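Local coordinates for centrosomal protein of 104 kDa (Homo sapiens, PDB 5LPH) that is required for building cilia and for the integrity of the ciliary tip, and interacts with tubulin, seen here as its TOG domain, at residues 201-206 with 215-220; 224-229 with 242-247; 265-268 with 272-275. One frame throughout, in Å; residues are numbered along the deposited sequence.

Contact 1. Residues 201-206 with 215-220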
ATOM      1  N   GLY A 201      -9.881  -0.875  -7.296  1.00 41.08           N
ATOM      2  CA  GLY A 201      -9.894   0.560  -7.562  1.00 39.14           C
ATOM      3  C   GLY A 201      -8.502   1.144  -7.718  1.00 38.81           C
ATOM      4  O   GLY A 201      -8.251   1.908  -8.644  1.00 38.32           O
ATOM      5  N   LEU A 202      -7.604   0.783  -6.804  1.00 39.35           N
ATOM      6  CA  LEU A 202      -6.205   1.223  -6.866  1.00 40.47           C
ATOM      7  C   LEU A 202      -5.475   0.684  -8.094  1.00 41.12           C
ATOM      8  O   LEU A 202      -4.700   1.410  -8.715  1.00 39.43           O
ATOM      9  CB  LEU A 202      -5.436   0.804  -5.609  1.00 39.85           C
ATOM     10  CG  LEU A 202      -5.681   1.658  -4.370  1.00 40.72           C
ATOM     11  CD1 LEU A 202      -5.233   0.923  -3.111  1.00 40.97           C
ATOM     12  CD2 LEU A 202      -4.965   2.992  -4.496  1.00 41.57           C
ATOM     13  N   LEU A 203      -5.725  -0.584  -8.426  1.00 42.19           N
ATOM     14  CA  LEU A 203      -5.143  -1.210  -9.605  1.00 43.87           C
ATOM     15  C   LEU A 203      -5.548  -0.457 -10.867  1.00 44.60           C
ATOM     16  O   LEU A 203      -4.682  -0.023 -11.626  1.00 45.14           O
ATOM     17  CB  LEU A 203      -5.565  -2.677  -9.703  1.00 46.06           C
ATOM     18  CG  LEU A 203      -5.128  -3.482 -10.932  1.00 48.35           C
ATOM     19  CD1 LEU A 203      -3.631  -3.397 -11.162  1.00 49.82           C
ATOM     20  CD2 LEU A 203      -5.541  -4.931 -10.754  1.00 48.84           C
ATOM     21  N   ALA A 204      -6.853  -0.274 -11.066  1.00 43.47           N
ATOM     22  CA  ALA A 204      -7.359   0.444 -12.240  1.00 43.40           C
ATOM     23  C   ALA A 204      -6.814   1.870 -12.347  1.00 44.84           C
ATOM     24  O   ALA A 204      -6.397   2.287 -13.430  1.00 48.20           O
ATOM     25  CB  ALA A 204      -8.882   0.447 -12.266  1.00 43.16           C
ATOM     26  N   ARG A 205      -6.801   2.610 -11.240  1.00 45.11           N
ATOM     27  CA  ARG A 205      -6.343   4.013 -11.266  1.00 46.50           C
ATOM     28  C   ARG A 205      -4.841   4.141 -11.523  1.00 45.58           C
ATOM     29  O   ARG A 205      -4.429   4.998 -12.299  1.00 43.24           O
ATOM     30  CB  ARG A 205      -6.738   4.774  -9.987  1.00 48.16           C
ATOM     31  CG  ARG A 205      -8.228   5.099  -9.891  1.00 50.13           C
ATOM     32  CD  ARG A 205      -8.538   6.115  -8.791  1.00 51.48           C
ATOM     33  NE  ARG A 205      -8.119   5.670  -7.457  1.00 51.94           N
ATOM     34  CZ  ARG A 205      -8.779   4.804  -6.678  1.00 52.10           C
ATOM     35  NH1 ARG A 205      -9.930   4.241  -7.061  1.00 51.85           N
ATOM     36  NH2 ARG A 205      -8.277   4.491  -5.485  1.00 52.44           N
ATOM     37  N   LEU A 206      -4.036   3.290 -10.887  1.00 46.87           N
ATOM     38  CA  LEU A 206      -2.574   3.335 -11.060  1.00 48.23           C
ATOM     39  C   LEU A 206      -2.087   2.715 -12.372  1.00 48.71           C
ATOM     40  O   LEU A 206      -1.084   3.166 -12.923  1.00 46.79           O
ATOM     41  CB  LEU A 206      -1.845   2.695  -9.877  1.00 48.69           C
ATOM     42  CG  LEU A 206      -1.746   3.591  -8.644  1.00 50.81           C
ATOM     43  CD1 LEU A 206      -1.301   2.771  -7.446  1.00 51.62           C
ATOM     44  CD2 LEU A 206      -0.805   4.767  -8.876  1.00 51.42           C
ATOM     45  N   SER A 215       6.764   0.451 -15.166  1.00 70.97           N
ATOM     46  CA  SER A 215       5.982   0.634 -13.942  1.00 65.51           C
ATOM     47  C   SER A 215       6.085  -0.509 -12.927  1.00 63.42           C
ATOM     48  O   SER A 215       6.117  -0.259 -11.722  1.00 62.58           O
ATOM     49  CB  SER A 215       4.509   0.804 -14.304  1.00 64.47           C
ATOM     50  OG  SER A 215       3.975  -0.403 -14.822  1.00 62.66           O
ATOM     51  N   GLY A 216       6.102  -1.752 -13.416  1.00 58.85           N
ATOM     52  CA  GLY A 216       5.950  -2.939 -12.568  1.00 54.55           C
ATOM     53  C   GLY A 216       4.690  -3.713 -12.903  1.00 52.85           C
ATOM     54  O   GLY A 216       4.601  -4.899 -12.606  1.00 49.69           O
ATOM     55  N   PHE A 217       3.706  -3.037 -13.497  1.00 53.95           N
ATOM     56  CA  PHE A 217       2.571  -3.711 -14.129  1.00 56.67           C
ATOM     57  C   PHE A 217       2.997  -4.309 -15.468  1.00 57.26           C
ATOM     58  O   PHE A 217       3.691  -3.659 -16.263  1.00 55.25           O
ATOM     59  CB  PHE A 217       1.424  -2.742 -14.417  1.00 56.73           C
ATOM     60  CG  PHE A 217       0.750  -2.207 -13.193  1.00 55.98           C
ATOM     61  CD1 PHE A 217       0.152  -3.067 -12.279  1.00 55.19           C
ATOM     62  CD2 PHE A 217       0.670  -0.836 -12.977  1.00 55.10           C
ATOM     63  CE1 PHE A 217      -0.487  -2.572 -11.158  1.00 56.21           C
ATOM     64  CE2 PHE A 217       0.030  -0.334 -11.857  1.00 55.69           C
ATOM     65  CZ  PHE A 217      -0.549  -1.204 -10.947  1.00 55.65           C
ATOM     66  N   THR A 218       2.535  -5.531 -15.720  1.00 57.96           N
ATOM     67  CA  THR A 218       2.740  -6.215 -16.994  1.00 57.97           C
ATOM     68  C   THR A 218       1.399  -6.821 -17.432  1.00 60.14           C
ATOM     69  O   THR A 218       0.544  -7.126 -16.602  1.00 59.73           O
ATOM     70  CB  THR A 218       3.816  -7.322 -16.869  1.00 56.16           C
ATOM     71  OG1 THR A 218       3.353  -8.357 -15.993  1.00 53.03           O
ATOM     72  CG2 THR A 218       5.134  -6.761 -16.323  1.00 55.22           C
ATOM     73  N   ILE A 219       1.200  -6.984 -18.736  1.00 62.11           N
ATOM     74  CA  ILE A 219       0.044  -7.716 -19.264  1.00 62.98           C
ATOM     75  C   ILE A 219      -0.071  -9.043 -18.499  1.00 60.75           C
ATOM     76  O   ILE A 219      -1.163  -9.441 -18.128  1.00 60.68           O
ATOM     77  CB  ILE A 219       0.179  -7.964 -20.789  1.00 64.52           C
ATOM     78  CG1 ILE A 219       0.021  -6.652 -21.586  1.00 67.22           C
ATOM     79  CG2 ILE A 219      -0.876  -8.950 -21.271  1.00 64.17           C
ATOM     80  CD1 ILE A 219       0.634  -6.698 -22.974  1.00 69.27           C
ATOM     81  N   ASP A 220       1.067  -9.692 -18.239  1.00 59.49           N
ATOM     82  CA  ASP A 220       1.104 -10.970 -17.522  1.00 58.96           C
ATOM     83  C   ASP A 220       0.478 -10.919 -16.118  1.00 57.78           C
ATOM     84  O   ASP A 220      -0.501 -11.614 -15.869  1.00 58.53           O
ATOM     85  CB  ASP A 220       2.540 -11.526 -17.459  1.00 58.73           C
ATOM     86  CG  ASP A 220       2.586 -12.977 -17.012  1.00 59.32           C
ATOM     87  OD1 ASP A 220       1.980 -13.829 -17.684  1.00 60.21           O
ATOM     88  OD2 ASP A 220       3.228 -13.272 -15.988  1.00 59.38           O
TER

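Contact 2. Residues 224-229 with 242-247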
ATOM      1  N   LYS A 224      -3.413 -12.154 -15.189  1.00 59.70           N
ATOM      2  CA  LYS A 224      -3.365 -13.221 -14.176  1.00 60.39           C
ATOM      3  C   LYS A 224      -4.260 -12.865 -12.983  1.00 58.31           C
ATOM      4  O   LYS A 224      -5.052 -13.690 -12.548  1.00 58.31           O
ATOM      5  CB  LYS A 224      -1.904 -13.440 -13.747  1.00 61.37           C
ATOM      6  CG  LYS A 224      -1.568 -14.419 -12.619  1.00 63.38           C
ATOM      7  CD  LYS A 224      -2.500 -15.574 -12.352  1.00 65.60           C
ATOM      8  CE  LYS A 224      -1.882 -16.570 -11.375  1.00 66.19           C
ATOM      9  NZ  LYS A 224      -2.910 -17.426 -10.725  1.00 66.88           N
ATOM     10  N   PHE A 225      -4.143 -11.630 -12.491  1.00 58.18           N
ATOM     11  CA  PHE A 225      -4.991 -11.118 -11.391  1.00 58.02           C
ATOM     12  C   PHE A 225      -6.472 -11.021 -11.766  1.00 55.30           C
ATOM     13  O   PHE A 225      -7.345 -11.499 -11.029  1.00 50.17           O
ATOM     14  CB  PHE A 225      -4.479  -9.733 -10.926  1.00 59.23           C
ATOM     15  CG  PHE A 225      -5.352  -9.062  -9.892  1.00 61.18           C
ATOM     16  CD1 PHE A 225      -5.282  -9.441  -8.558  1.00 62.31           C
ATOM     17  CD2 PHE A 225      -6.243  -8.043 -10.247  1.00 61.34           C
ATOM     18  CE1 PHE A 225      -6.087  -8.829  -7.603  1.00 62.46           C
ATOM     19  CE2 PHE A 225      -7.047  -7.430  -9.297  1.00 61.69           C
ATOM     20  CZ  PHE A 225      -6.968  -7.821  -7.972  1.00 62.55           C
ATOM     21  N   SER A 226      -6.745 -10.401 -12.911  1.00 55.05           N
ATOM     22  CA  SER A 226      -8.128 -10.153 -13.335  1.00 57.25           C
ATOM     23  C   SER A 226      -8.914 -11.437 -13.600  1.00 58.23           C
ATOM     24  O   SER A 226     -10.061 -11.570 -13.155  1.00 58.33           O
ATOM     25  CB  SER A 226      -8.141  -9.278 -14.583  1.00 59.22           C
ATOM     26  OG  SER A 226      -7.561  -8.012 -14.316  1.00 61.22           O
ATOM     27  N   VAL A 227      -8.290 -12.379 -14.314  1.00 61.43           N
ATOM     28  CA  VAL A 227      -8.915 -13.679 -14.621  1.00 63.68           C
ATOM     29  C   VAL A 227      -9.182 -14.476 -13.333  1.00 62.40           C
ATOM     30  O   VAL A 227     -10.218 -15.124 -13.211  1.00 64.25           O
ATOM     31  CB  VAL A 227      -8.078 -14.501 -15.648  1.00 64.39           C
ATOM     32  CG1 VAL A 227      -8.600 -15.932 -15.796  1.00 64.93           C
ATOM     33  CG2 VAL A 227      -8.067 -13.814 -17.011  1.00 62.49           C
ATOM     34  N   SER A 228      -8.251 -14.427 -12.384  1.00 63.28           N
ATOM     35  CA  SER A 228      -8.447 -15.053 -11.069  1.00 64.87           C
ATOM     36  C   SER A 228      -9.633 -14.447 -10.296  1.00 65.04           C
ATOM     37  O   SER A 228     -10.379 -15.165  -9.629  1.00 63.17           O
ATOM     38  CB  SER A 228      -7.174 -14.934 -10.232  1.00 65.47           C
ATOM     39  OG  SER A 228      -7.310 -15.650  -9.014  1.00 67.09           O
ATOM     40  N   ALA A 229      -9.802 -13.129 -10.404  1.00 66.81           N
ATOM     41  CA  ALA A 229     -10.911 -12.411  -9.757  1.00 68.70           C
ATOM     42  C   ALA A 229     -12.302 -12.781 -10.299  1.00 71.23           C
ATOM     43  O   ALA A 229     -13.302 -12.619  -9.583  1.00 70.02           O
ATOM     44  CB  ALA A 229     -10.694 -10.913  -9.866  1.00 68.51           C
ATOM     45  N   VAL A 242     -14.316  -7.965 -15.128  1.00 64.93           N
ATOM     46  CA  VAL A 242     -14.785  -7.859 -16.513  1.00 65.16           C
ATOM     47  C   VAL A 242     -14.382  -6.498 -17.087  1.00 66.44           C
ATOM     48  O   VAL A 242     -13.775  -6.435 -18.154  1.00 67.92           O
ATOM     49  CB  VAL A 242     -16.317  -8.089 -16.618  1.00 65.01           C
ATOM     50  CG1 VAL A 242     -16.858  -7.688 -17.987  1.00 66.39           C
ATOM     51  CG2 VAL A 242     -16.666  -9.544 -16.313  1.00 64.43           C
ATOM     52  N   ARG A 243     -14.697  -5.425 -16.358  1.00 67.48           N
ATOM     53  CA  ARG A 243     -14.366  -4.051 -16.782  1.00 69.02           C
ATOM     54  C   ARG A 243     -12.869  -3.809 -17.037  1.00 65.12           C
ATOM     55  O   ARG A 243     -12.516  -3.096 -17.976  1.00 62.63           O
ATOM     56  CB  ARG A 243     -14.895  -3.025 -15.768  1.00 73.87           C
ATOM     57  CG  ARG A 243     -16.416  -2.875 -15.758  1.00 77.56           C
ATOM     58  CD  ARG A 243     -16.914  -2.092 -14.552  1.00 80.58           C
ATOM     59  NE  ARG A 243     -16.483  -0.687 -14.588  1.00 85.26           N
ATOM     60  CZ  ARG A 243     -15.898  -0.046 -13.573  1.00 87.48           C
ATOM     61  NH1 ARG A 243     -15.672  -0.664 -12.416  1.00 88.32           N
ATOM     62  NH2 ARG A 243     -15.541   1.228 -13.710  1.00 88.05           N
ATOM     63  N   ILE A 244     -12.001  -4.402 -16.215  1.00 65.10           N
ATOM     64  CA  ILE A 244     -10.539  -4.287 -16.401  1.00 66.16           C
ATOM     65  C   ILE A 244     -10.058  -5.078 -17.618  1.00 64.02           C
ATOM     66  O   ILE A 244      -9.214  -4.596 -18.379  1.00 63.12           O
ATOM     67  CB  ILE A 244      -9.744  -4.723 -15.149  1.00 68.07           C
ATOM     68  CG1 ILE A 244     -10.066  -3.786 -13.981  1.00 71.27           C
ATOM     69  CG2 ILE A 244      -8.237  -4.712 -15.426  1.00 68.03           C
ATOM     70  CD1 ILE A 244      -9.408  -4.157 -12.670  1.00 71.99           C
ATOM     71  N   ILE A 245     -10.596  -6.282 -17.801  1.00 63.56           N
ATOM     72  CA  ILE A 245     -10.264  -7.109 -18.970  1.00 65.34           C
ATOM     73  C   ILE A 245     -10.633  -6.387 -20.277  1.00 67.23           C
ATOM     74  O   ILE A 245      -9.837  -6.389 -21.222  1.00 67.22           O
ATOM     75  CB  ILE A 245     -10.932  -8.509 -18.891  1.00 63.60           C
ATOM     76  CG1 ILE A 245     -10.289  -9.330 -17.766  1.00 61.70           C
ATOM     77  CG2 ILE A 245     -10.793  -9.268 -20.209  1.00 63.79           C
ATOM     78  CD1 ILE A 245     -11.153 -10.460 -17.256  1.00 60.63           C
ATOM     79  N   LEU A 246     -11.818  -5.767 -20.317  1.00 68.89           N
ATOM     80  CA  LEU A 246     -12.254  -4.995 -21.490  1.00 71.92           C
ATOM     81  C   LEU A 246     -11.348  -3.781 -21.751  1.00 75.87           C
ATOM     82  O   LEU A 246     -11.027  -3.493 -22.903  1.00 78.60           O
ATOM     83  CB  LEU A 246     -13.719  -4.551 -21.361  1.00 71.57           C
ATOM     84  CG  LEU A 246     -14.806  -5.633 -21.305  1.00 73.57           C
ATOM     85  CD1 LEU A 246     -16.169  -5.005 -21.048  1.00 74.31           C
ATOM     86  CD2 LEU A 246     -14.850  -6.466 -22.576  1.00 73.42           C
ATOM     87  N   ASP A 247     -10.937  -3.083 -20.689  1.00 80.33           N
ATOM     88  CA  ASP A 247      -9.976  -1.966 -20.803  1.00 84.53           C
ATOM     89  C   ASP A 247      -8.616  -2.410 -21.346  1.00 85.59           C
ATOM     90  O   ASP A 247      -7.993  -1.683 -22.121  1.00 85.99           O
ATOM     91  CB  ASP A 247      -9.779  -1.244 -19.457  1.00 87.71           C
ATOM     92  CG  ASP A 247     -10.946  -0.323 -19.086  1.00 91.48           C
ATOM     93  OD1 ASP A 247     -11.835  -0.068 -19.927  1.00 91.76           O
ATOM     94  OD2 ASP A 247     -10.964   0.168 -17.937  1.00 94.96           O
TER

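Contact 3. Residues 265-268 with 272-275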
ATOM      1  N   SER A 265     -19.093 -20.976 -28.237  1.00109.05           N
ATOM      2  CA  SER A 265     -20.390 -21.057 -27.562  1.00111.53           C
ATOM      3  C   SER A 265     -20.439 -21.949 -26.309  1.00112.45           C
ATOM      4  O   SER A 265     -21.320 -21.769 -25.468  1.00110.25           O
ATOM      5  CB  SER A 265     -21.477 -21.485 -28.557  1.00111.73           C
ATOM      6  OG  SER A 265     -21.154 -22.721 -29.166  1.00112.30           O
ATOM      7  N   ASN A 266     -19.516 -22.909 -26.190  1.00113.82           N
ATOM      8  CA  ASN A 266     -19.373 -23.706 -24.957  1.00113.39           C
ATOM      9  C   ASN A 266     -18.759 -22.896 -23.807  1.00113.69           C
ATOM     10  O   ASN A 266     -19.169 -23.046 -22.651  1.00116.24           O
ATOM     11  CB  ASN A 266     -18.542 -24.969 -25.221  1.00111.62           C
ATOM     12  CG  ASN A 266     -18.573 -25.961 -24.066  1.00111.67           C
ATOM     13  OD1 ASN A 266     -19.439 -25.909 -23.189  1.00111.96           O
ATOM     14  ND2 ASN A 266     -17.623 -26.886 -24.072  1.00112.72           N
ATOM     15  N   THR A 267     -17.772 -22.060 -24.126  1.00109.94           N
ATOM     16  CA  THR A 267     -17.193 -21.115 -23.161  1.00107.11           C
ATOM     17  C   THR A 267     -18.224 -20.072 -22.710  1.00106.18           C
ATOM     18  O   THR A 267     -18.278 -19.716 -21.529  1.00105.27           O
ATOM     19  CB  THR A 267     -15.975 -20.377 -23.761  1.00106.88           C
ATOM     20  OG1 THR A 267     -15.051 -21.328 -24.302  1.00104.77           O
ATOM     21  CG2 THR A 267     -15.263 -19.539 -22.710  1.00107.63           C
ATOM     22  N   ARG A 268     -19.038 -19.598 -23.657  1.00104.25           N
ATOM     23  CA  ARG A 268     -20.045 -18.558 -23.393  1.00101.85           C
ATOM     24  C   ARG A 268     -21.229 -18.983 -22.505  1.00100.55           C
ATOM     25  O   ARG A 268     -22.033 -18.128 -22.122  1.00101.90           O
ATOM     26  CB  ARG A 268     -20.576 -17.977 -24.714  1.00100.61           C
ATOM     27  CG  ARG A 268     -19.556 -17.149 -25.478  1.00 98.48           C
ATOM     28  CD  ARG A 268     -20.197 -16.403 -26.635  1.00 95.78           C
ATOM     29  NE  ARG A 268     -19.209 -15.634 -27.395  1.00 93.02           N
ATOM     30  CZ  ARG A 268     -19.489 -14.684 -28.293  1.00 90.65           C
ATOM     31  NH1 ARG A 268     -20.750 -14.348 -28.578  1.00 89.95           N
ATOM     32  NH2 ARG A 268     -18.493 -14.057 -28.917  1.00 88.95           N
ATOM     33  N   LEU A 272     -20.290 -14.490 -17.409  1.00 95.01           N
ATOM     34  CA  LEU A 272     -19.238 -13.465 -17.346  1.00 92.45           C
ATOM     35  C   LEU A 272     -18.385 -13.475 -18.608  1.00 87.98           C
ATOM     36  O   LEU A 272     -18.074 -12.412 -19.154  1.00 84.22           O
ATOM     37  CB  LEU A 272     -18.351 -13.670 -16.114  1.00 94.81           C
ATOM     38  CG  LEU A 272     -19.086 -13.596 -14.766  1.00 96.14           C
ATOM     39  CD1 LEU A 272     -18.483 -14.555 -13.748  1.00 96.24           C
ATOM     40  CD2 LEU A 272     -19.126 -12.169 -14.230  1.00 95.97           C
ATOM     41  N   TYR A 273     -18.017 -14.671 -19.066  1.00 84.57           N
ATOM     42  CA  TYR A 273     -17.262 -14.822 -20.318  1.00 84.44           C
ATOM     43  C   TYR A 273     -18.076 -14.420 -21.557  1.00 87.30           C
ATOM     44  O   TYR A 273     -17.507 -13.905 -22.524  1.00 84.02           O
ATOM     45  CB  TYR A 273     -16.696 -16.246 -20.465  1.00 80.97           C
ATOM     46  CG  TYR A 273     -15.519 -16.518 -19.547  1.00 76.13           C
ATOM     47  CD1 TYR A 273     -14.326 -15.814 -19.695  1.00 73.79           C
ATOM     48  CD2 TYR A 273     -15.600 -17.469 -18.522  1.00 75.07           C
ATOM     49  CE1 TYR A 273     -13.249 -16.044 -18.847  1.00 72.66           C
ATOM     50  CE2 TYR A 273     -14.529 -17.709 -17.671  1.00 72.62           C
ATOM     51  CZ  TYR A 273     -13.355 -16.993 -17.840  1.00 72.78           C
ATOM     52  OH  TYR A 273     -12.284 -17.214 -17.008  1.00 70.55           O
ATOM     53  N   LYS A 274     -19.394 -14.632 -21.525  1.00 89.73           N
ATOM     54  CA  LYS A 274     -20.277 -14.094 -22.570  1.00 92.77           C
ATOM     55  C   LYS A 274     -20.089 -12.579 -22.679  1.00 90.82           C
ATOM     56  O   LYS A 274     -19.781 -12.070 -23.758  1.00 89.64           O
ATOM     57  CB  LYS A 274     -21.755 -14.443 -22.313  1.00 96.36           C
ATOM     58  CG  LYS A 274     -22.753 -13.613 -23.121  1.00 99.40           C
ATOM     59  CD  LYS A 274     -24.164 -14.176 -23.082  1.00100.70           C
ATOM     60  CE  LYS A 274     -25.124 -13.274 -23.847  1.00101.98           C
ATOM     61  NZ  LYS A 274     -26.552 -13.575 -23.552  1.00103.31           N
ATOM     62  N   THR A 275     -20.255 -11.884 -21.552  1.00 87.86           N
ATOM     63  CA  THR A 275     -20.095 -10.420 -21.483  1.00 86.46           C
ATOM     64  C   THR A 275     -18.731  -9.950 -22.007  1.00 85.42           C
ATOM     65  O   THR A 275     -18.644  -8.940 -22.713  1.00 83.78           O
ATOM     66  CB  THR A 275     -20.267  -9.898 -20.039  1.00 86.31           C
ATOM     67  OG1 THR A 275     -21.392 -10.530 -19.418  1.00 83.77           O
ATOM     68  CG2 THR A 275     -20.460  -8.376 -20.019  1.00 87.19           C
TER

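Contact 1. Residues 201-206 with 215-220
The phenyl ring of Phe217 overlaps two leucines of the helix segment 201-206. Leu203 CD1 lies 3.3 Å from Phe217 CE1, which is close for two carbons. The two side chains meet at a slant. At the other meta carbon, Phe217 CE2 comes within 3.7 Å of the backbone C of Leu206, and Leu206 CB stands 4.1 Å from the same CE2. The ring thus touches the helix backbone as well as its side chains. Leu203 turns its CG away from its own backbone N (chi1 176°), and this brings CD1 to the ring. Phe217 is placed by an ST turn, in which its N donates to Ser215 OG at 3.0 Å. Ser215 OG is also hydrogen-bonded to Gly211 O. Gly216 has a positive phi (116°), at which a CB would press on the preceding carbonyl O. A serine at Phe217 would probably leave Leu203 CD1 without its aromatic partner and open a gap beside the Leu206 backbone. The buried contact joins helix 193-210 to the loop that leads into helix 219-229. Pro180 of helix 178-183 and Val184 also cover Phe217, Val222 meets it from helix 219-229, and Ala168 of helix 154-169 packs on Leu206.

Contact 2. Residues 224-229 with 242-247
Ile244 is the first residue of segment 242-247 to touch segment 224-229, and it does so with its short branch. Ile244 CG2 lies 3.5 Å from Ser226 OG. This is a methyl against a hydroxyl oxygen, a van der Waals contact. The oxygen has its polar partner within its own helix, because Ser226 OG is hydrogen-bonded to Val222 O, one turn earlier. The serine torsion allows both contacts: OG sits beside its own backbone N (chi1 -62°), where it can reach back to that carbonyl and still face Ile244. The buried hydroxyl is therefore satisfied although its neighbour across the contact is apolar.

Ile245 follows and meets the carbon of the same serine. Its CG1 is 3.8 Å from Ser226 CB, and its CD1 is a little farther from that atom, at 4.2 Å. The two isoleucines thus share one small side chain, one at the oxygen and the other at the carbon. The CA atoms of Ser226 and Ile245 are 6.8 Å apart, a close approach for two helices. Ile245 also packs on Leu230 and on Ile276 and Phe280 of helix 271-283.

Helices 219-229 and 235-252 run in roughly opposite senses. They are the two helices of the second HEAT repeat, and this contact is a mostly apolar part of the seam of a HEAT helical hairpin. Such hairpins stack side by side to build a TOG domain.

Contact 3. Residues 265-268 with 272-275
Thr267 and Arg268 lean on Tyr273 and Lys274 where the chain turns into helix 271-283, the last helix modelled in this helical-repeat TOG-domain construct. The contact is a local one. Residues 265-268 coil like a helix without its repeating hydrogen bonds, and only three residues separate the two segments. The turn is compact: Arg268 CA and Lys274 CA are 4.5 Å apart.

The side backed by the rest of the fold is at Thr267 and Tyr273. The carbonyl O of Thr267 faces Tyr273 CB at 4.0 Å. Thr267 CG2 lies 4.2 Å from that same CB and approaches the ring at a slant. CB of Tyr273 starts toward the loop, but the ring then leads away from it. CG stands beside the backbone N (chi1 -74°), and the ring goes to Leu230, Leu260 and Pro261. Thr267 also rests on Pro261 and, from helix 271-283, on Phe277. Its hydroxyl is not spent on the helix, since OG1 is hydrogen-bonded to Pro262 O.

The side at Arg268 and Lys274 opens to solvent, although the backbones come closest there. The charged ends go their own ways. Lys274 sends CG opposite its own N (chi1 164°), and the extended chain beyond it carries NZ away from the loop into an exposed position. The extended Arg268 chain brings NH2 to Asp263, a salt bridge within the same loop. The Arg268 side chain also touches Phe277. What remains between the two residues is contact close to the backbone: Arg268 O is 3.7 Å from Lys274 CB, and Arg268 CB is 4.4 Å from that same CB.

Contacts 1 and 2 are buried, whereas contact 3 lies at the surface, farthest from the centre of the chain. Contact 1 lies at the entry to helix 219-229 and contact 2 lies on it; they touch directly, with Leu203 CD2 against Phe225 CD2 at 3.2 Å. Contact 2 reaches contact 3 through Val227 and Tyr273, and through Val242 with Leu272 and Thr275. Contacts 1 and 3 do not meet; their nearest atoms are about 13 Å apart. The chemistry follows position. Contact 1 sets a phenyl ring against leucines and helix backbone, and contact 2 packs isoleucines on a small serine between paired helices. Contact 3 relies on backbone carbonyls and side-chain roots, while its charged ends lie outside the interface.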